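Local coordinates for protein GlcNAc-alpha-1,4-Gal-releasing endo-beta-galactosidase (PDB 1UPS) that binds calcium and probably hydrolyses O-glycosidic bonds as a family 16 endo-beta-galactosidase that releases GlcNAc-alpha-1,4-Gal from glycans, at residues K47-W56 against I98-F109. Residues are numbered along the deposited sequence; the frame is centred on the assembly and turned at random.
Sequences KWTDYYLPHW and IMSFDKSWIHNF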
loop_
_atom_site.group_PDB
_atom_site.type_symbol
_atom_site.label_atom_id
_atom_site.label_comp_id
_atom_site.label_asym_id
_atom_site.label_seq_id
_atom_site.Cartn_x
_atom_site.Cartn_y
_atom_site.Cartn_z
ATOM N N LYS A 47 3.030 24.541 1.408
ATOM C CA LYS A 47 2.974 23.075 1.242
ATOM C C LYS A 47 1.563 22.551 0.968
ATOM O O LYS A 47 1.392 21.561 0.236
ATOM C CB LYS A 47 3.531 22.384 2.495
ATOM C CG LYS A 47 4.987 22.707 2.773
ATOM C CD LYS A 47 5.519 22.056 4.044
ATOM C CE LYS A 47 7.039 22.368 4.172
ATOM N NZ LYS A 47 7.582 22.094 5.523
ATOM N N TRP A 48 0.566 23.202 1.573
ATOM C CA TRP A 48 -0.819 22.703 1.579
ATOM C C TRP A 48 -1.845 23.768 1.223
ATOM O O TRP A 48 -1.684 24.957 1.567
ATOM C CB TRP A 48 -1.199 22.166 2.978
ATOM C CG TRP A 48 -0.263 21.129 3.494
ATOM C CD1 TRP A 48 0.745 21.313 4.405
ATOM C CD2 TRP A 48 -0.221 19.748 3.120
ATOM N NE1 TRP A 48 1.399 20.123 4.631
ATOM C CE2 TRP A 48 0.845 19.151 3.840
ATOM C CE3 TRP A 48 -0.975 18.949 2.238
ATOM C CZ2 TRP A 48 1.163 17.790 3.730
ATOM C CZ3 TRP A 48 -0.656 17.588 2.119
ATOM C CH2 TRP A 48 0.419 17.027 2.857
ATOM N N THR A 49 -2.920 23.321 0.580
ATOM C CA THR A 49 -4.160 24.075 0.567
ATOM C C THR A 49 -5.207 23.387 1.457
ATOM O O THR A 49 -5.185 22.163 1.610
ATOM C CB THR A 49 -4.652 24.318 -0.880
ATOM O OG1 THR A 49 -5.791 25.193 -0.845
ATOM C CG2 THR A 49 -5.161 23.022 -1.573
ATOM N N ASP A 50 -6.091 24.172 2.069
ATOM C CA ASP A 50 -7.105 23.615 2.975
ATOM C C ASP A 50 -8.497 23.551 2.332
ATOM O O ASP A 50 -9.524 23.796 2.965
ATOM C CB ASP A 50 -7.101 24.321 4.343
ATOM C CG ASP A 50 -7.230 25.829 4.242
ATOM O OD1 ASP A 50 -7.247 26.486 5.322
ATOM O OD2 ASP A 50 -7.298 26.443 3.156
ATOM N N TYR A 51 -8.513 23.184 1.057
ATOM C CA TYR A 51 -9.754 22.925 0.349
ATOM C C TYR A 51 -9.694 21.542 -0.286
ATOM O O TYR A 51 -8.631 21.126 -0.795
ATOM C CB TYR A 51 -9.953 23.957 -0.756
ATOM C CG TYR A 51 -10.256 25.355 -0.262
ATOM C CD1 TYR A 51 -9.226 26.212 0.134
ATOM C CD2 TYR A 51 -11.566 25.830 -0.222
ATOM C CE1 TYR A 51 -9.500 27.505 0.593
ATOM C CE2 TYR A 51 -11.854 27.128 0.225
ATOM C CZ TYR A 51 -10.813 27.954 0.624
ATOM O OH TYR A 51 -11.080 29.236 1.045
ATOM N N TYR A 52 -10.841 20.863 -0.307
ATOM C CA TYR A 52 -10.935 19.521 -0.853
ATOM C C TYR A 52 -11.348 19.633 -2.336
ATOM O O TYR A 52 -12.437 20.119 -2.630
ATOM C CB TYR A 52 -11.963 18.712 -0.025
ATOM C CG TYR A 52 -12.146 17.261 -0.457
ATOM C CD1 TYR A 52 -11.099 16.542 -1.045
ATOM C CD2 TYR A 52 -13.368 16.608 -0.259
ATOM C CE1 TYR A 52 -11.282 15.190 -1.456
ATOM C CE2 TYR A 52 -13.561 15.270 -0.647
ATOM C CZ TYR A 52 -12.513 14.573 -1.245
ATOM O OH TYR A 52 -12.722 13.268 -1.647
ATOM N N LEU A 53 -10.474 19.216 -3.261
ATOM C CA LEU A 53 -10.793 19.200 -4.718
ATOM C C LEU A 53 -11.736 20.337 -5.174
ATOM O O LEU A 53 -12.789 20.082 -5.769
ATOM C CB LEU A 53 -11.353 17.833 -5.148
ATOM C CG LEU A 53 -10.463 16.626 -4.821
ATOM C CD1 LEU A 53 -11.231 15.306 -5.020
ATOM C CD2 LEU A 53 -9.178 16.642 -5.663
ATOM N N PRO A 54 -11.353 21.587 -4.894
ATOM C CA PRO A 54 -12.274 22.726 -5.078
ATOM C C PRO A 54 -12.708 22.984 -6.528
ATOM O O PRO A 54 -13.740 23.632 -6.735
ATOM C CB PRO A 54 -11.499 23.908 -4.497
ATOM C CG PRO A 54 -10.035 23.510 -4.608
ATOM C CD PRO A 54 -10.045 22.012 -4.358
ATOM N N HIS A 55 -11.968 22.462 -7.503
ATOM C CA HIS A 55 -12.350 22.597 -8.919
ATOM C C HIS A 55 -13.667 21.899 -9.285
ATOM O O HIS A 55 -14.260 22.213 -10.334
ATOM C CB HIS A 55 -11.232 22.082 -9.824
ATOM C CG HIS A 55 -10.761 20.707 -9.472
ATOM N ND1 HIS A 55 -9.960 20.456 -8.381
ATOM C CD2 HIS A 55 -10.998 19.507 -10.051
ATOM C CE1 HIS A 55 -9.703 19.162 -8.312
ATOM N NE2 HIS A 55 -10.319 18.560 -9.314
ATOM N N TRP A 56 -14.140 20.964 -8.451
ATOM C CA TRP A 56 -15.416 20.285 -8.749
ATOM C C TRP A 56 -16.646 21.086 -8.315
ATOM O O TRP A 56 -17.751 20.777 -8.730
ATOM C CB TRP A 56 -15.496 18.869 -8.157
ATOM C CG TRP A 56 -14.434 17.934 -8.678
ATOM C CD1 TRP A 56 -13.617 17.123 -7.931
ATOM C CD2 TRP A 56 -14.071 17.720 -10.050
ATOM N NE1 TRP A 56 -12.769 16.424 -8.756
ATOM C CE2 TRP A 56 -13.021 16.768 -10.062
ATOM C CE3 TRP A 56 -14.523 18.245 -11.281
ATOM C CZ2 TRP A 56 -12.398 16.343 -11.245
ATOM C CZ3 TRP A 56 -13.923 17.809 -12.469
ATOM C CH2 TRP A 56 -12.852 16.865 -12.439
ATOM N N ILE A 98 -6.856 18.560 3.553
ATOM C CA ILE A 98 -5.789 19.388 2.996
ATOM C C ILE A 98 -5.187 18.659 1.805
ATOM O O ILE A 98 -5.228 17.414 1.743
ATOM C CB ILE A 98 -4.718 19.789 4.055
ATOM C CG1 ILE A 98 -3.947 18.562 4.592
ATOM C CG2 ILE A 98 -5.382 20.577 5.195
ATOM C CD1 ILE A 98 -2.675 18.915 5.389
ATOM N N MET A 99 -4.647 19.420 0.847
ATOM C CA MET A 99 -4.029 18.800 -0.326
ATOM C C MET A 99 -2.712 19.475 -0.627
ATOM O O MET A 99 -2.581 20.660 -0.381
ATOM C CB MET A 99 -4.929 18.928 -1.559
ATOM C CG MET A 99 -6.399 18.551 -1.345
ATOM S SD MET A 99 -7.265 18.215 -2.886
ATOM C CE MET A 99 -7.052 19.847 -3.748
ATOM N N SER A 100 -1.749 18.721 -1.163
ATOM C CA SER A 100 -0.430 19.276 -1.518
ATOM C C SER A 100 -0.372 19.877 -2.942
ATOM O O SER A 100 0.711 20.059 -3.503
ATOM C CB SER A 100 0.667 18.212 -1.340
ATOM O OG SER A 100 0.632 17.261 -2.401
ATOM N N PHE A 101 -1.534 20.200 -3.504
ATOM C CA PHE A 101 -1.638 20.733 -4.874
ATOM C C PHE A 101 -3.012 21.390 -5.035
ATOM O O PHE A 101 -3.905 21.235 -4.181
ATOM C CB PHE A 101 -1.511 19.594 -5.903
ATOM C CG PHE A 101 -2.623 18.587 -5.792
ATOM C CD1 PHE A 101 -2.542 17.553 -4.858
ATOM C CD2 PHE A 101 -3.788 18.735 -6.550
ATOM C CE1 PHE A 101 -3.613 16.652 -4.699
ATOM C CE2 PHE A 101 -4.860 17.836 -6.408
ATOM C CZ PHE A 101 -4.765 16.790 -5.475
ATOM N N ASP A 102 -3.178 22.108 -6.140
ATOM C CA ASP A 102 -4.468 22.674 -6.524
ATOM C C ASP A 102 -4.398 22.743 -8.037
ATOM O O ASP A 102 -3.597 23.500 -8.582
ATOM C CB ASP A 102 -4.620 24.059 -5.890
ATOM C CG ASP A 102 -5.974 24.697 -6.141
ATOM O OD1 ASP A 102 -6.168 25.847 -5.650
ATOM O OD2 ASP A 102 -6.892 24.158 -6.792
ATOM N N LYS A 103 -5.208 21.942 -8.720
ATOM C CA LYS A 103 -5.040 21.789 -10.159
ATOM C C LYS A 103 -6.358 21.359 -10.795
ATOM O O LYS A 103 -7.059 20.507 -10.245
ATOM C CB LYS A 103 -3.918 20.768 -10.468
ATOM C CG LYS A 103 -3.511 20.700 -11.958
ATOM C CD LYS A 103 -2.231 19.873 -12.127
ATOM C CE LYS A 103 -1.704 19.846 -13.574
ATOM N NZ LYS A 103 -2.397 18.822 -14.399
ATOM N N SER A 104 -6.675 21.944 -11.954
ATOM C CA SER A 104 -7.905 21.610 -12.681
ATOM C C SER A 104 -7.994 20.111 -12.997
ATOM O O SER A 104 -6.975 19.463 -13.247
ATOM C CB SER A 104 -7.980 22.386 -14.006
ATOM O OG SER A 104 -8.251 23.760 -13.791
ATOM N N TRP A 105 -9.224 19.590 -13.002
ATOM C CA TRP A 105 -9.557 18.251 -13.502
ATOM C C TRP A 105 -9.072 17.065 -12.648
ATOM O O TRP A 105 -9.375 15.918 -12.976
ATOM C CB TRP A 105 -9.070 18.064 -14.955
ATOM C CG TRP A 105 -9.836 18.864 -15.970
ATOM C CD1 TRP A 105 -9.392 19.941 -16.681
ATOM C CD2 TRP A 105 -11.173 18.616 -16.402
ATOM N NE1 TRP A 105 -10.380 20.388 -17.528
ATOM C CE2 TRP A 105 -11.488 19.592 -17.377
ATOM C CE3 TRP A 105 -12.145 17.668 -16.060
ATOM C CZ2 TRP A 105 -12.738 19.648 -18.015
ATOM C CZ3 TRP A 105 -13.397 17.723 -16.698
ATOM C CH2 TRP A 105 -13.673 18.711 -17.662
ATOM N N ILE A 106 -8.372 17.329 -11.546
ATOM C CA ILE A 106 -7.777 16.220 -10.783
ATOM C C ILE A 106 -8.815 15.308 -10.103
ATOM O O ILE A 106 -9.688 15.787 -9.368
ATOM C CB ILE A 106 -6.750 16.721 -9.741
ATOM C CG1 ILE A 106 -5.588 17.452 -10.443
ATOM C CG2 ILE A 106 -6.220 15.513 -8.937
ATOM C CD1 ILE A 106 -4.833 16.593 -11.522
ATOM N N HIS A 107 -8.685 14.001 -10.339
ATOM C CA HIS A 107 -9.462 12.979 -9.608
ATOM C C HIS A 107 -10.977 13.154 -9.806
ATOM O O HIS A 107 -11.731 13.511 -8.866
ATOM C CB HIS A 107 -9.099 12.929 -8.111
ATOM C CG HIS A 107 -9.729 11.769 -7.395
ATOM N ND1 HIS A 107 -9.389 10.462 -7.665
ATOM C CD2 HIS A 107 -10.705 11.722 -6.458
ATOM C CE1 HIS A 107 -10.137 9.654 -6.931
ATOM N NE2 HIS A 107 -10.930 10.396 -6.174
ATOM N N ASN A 108 -11.388 12.886 -11.040
ATOM C CA ASN A 108 -12.790 12.999 -11.452
ATOM C C ASN A 108 -13.605 11.765 -11.074
ATOM O O ASN A 108 -14.035 10.986 -11.936
ATOM C CB ASN A 108 -12.884 13.292 -12.955
ATOM C CG ASN A 108 -14.221 13.887 -13.339
ATOM O OD1 ASN A 108 -15.095 14.053 -12.476
ATOM N ND2 ASN A 108 -14.378 14.257 -14.614
ATOM N N PHE A 109 -13.812 11.587 -9.771
ATOM C CA PHE A 109 -14.474 10.391 -9.248
ATOM C C PHE A 109 -15.917 10.296 -9.763
ATOM O O PHE A 109 -16.457 9.196 -9.896
ATOM C CB PHE A 109 -14.475 10.382 -7.708
ATOM C CG PHE A 109 -15.129 11.582 -7.096
ATOM C CD1 PHE A 109 -16.500 11.584 -6.795
ATOM C CD2 PHE A 109 -14.387 12.716 -6.809
ATOM C CE1 PHE A 109 -17.106 12.714 -6.241
ATOM C CE2 PHE A 109 -14.982 13.848 -6.263
ATOM C CZ PHE A 109 -16.352 13.847 -5.974
HETATM O O HOH W 1 -7.611 21.482 -6.930
#
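The side-chain amide of Asn-108 lies over one face of the Trp-56 indole, its plane tilted only 22° from the ring and its OD1 offset toward the rim; on the opposite face His-55 CD2 sits over the centre. Asn-108 CG comes within 3.4 Å of Trp-56 CH2, and Phe-109 turns an edge toward the five-membered ring in an offset edge-to-face pair (planes at 86°). Trp-56 NE1 is shared weakly by the carbonyls of Ile-106 and His-107. The imidazole of His-55 has Lys-103 O over one face and Leu-53 O over the other; in the ring plane, NE2 donates to a lone pair of Ile-106 O (2.8 Å). Its ND1 meets a water that donates to Asp-102 OD2 and accepts from Lys-103 N, and these two in-plane holds together fix the ring's rotation. Asp-102 OD2 also forms a salt bridge with Arg-118.

Further along, Ile-98 CD1 covers one face of Trp-48, 3.7 Å from the centroid of the six-membered ring, a CH-pi contact. Met-99 SD lies 3.7 Å from Leu-53 CD2 and accepts a weak hydrogen bond from Leu-53 N, while the bend at chi3 (-59°) turns CE toward Pro-54 CD, tip to tip. Two backbone bonds, Thr-49 N to Met-99 O (2.8 Å) and Met-99 N to Thr-49 O (2.9 Å), make one antiparallel hydrogen-bonded bridge.

Strand 94-99 is outermost in its six-stranded antiparallel sheet, and that isolated beta bridge shows the loop between strands 30-36 and 66-70 lying along its edge, within the beta-sandwich (jelly-roll) fold of glycoside hydrolase family 16.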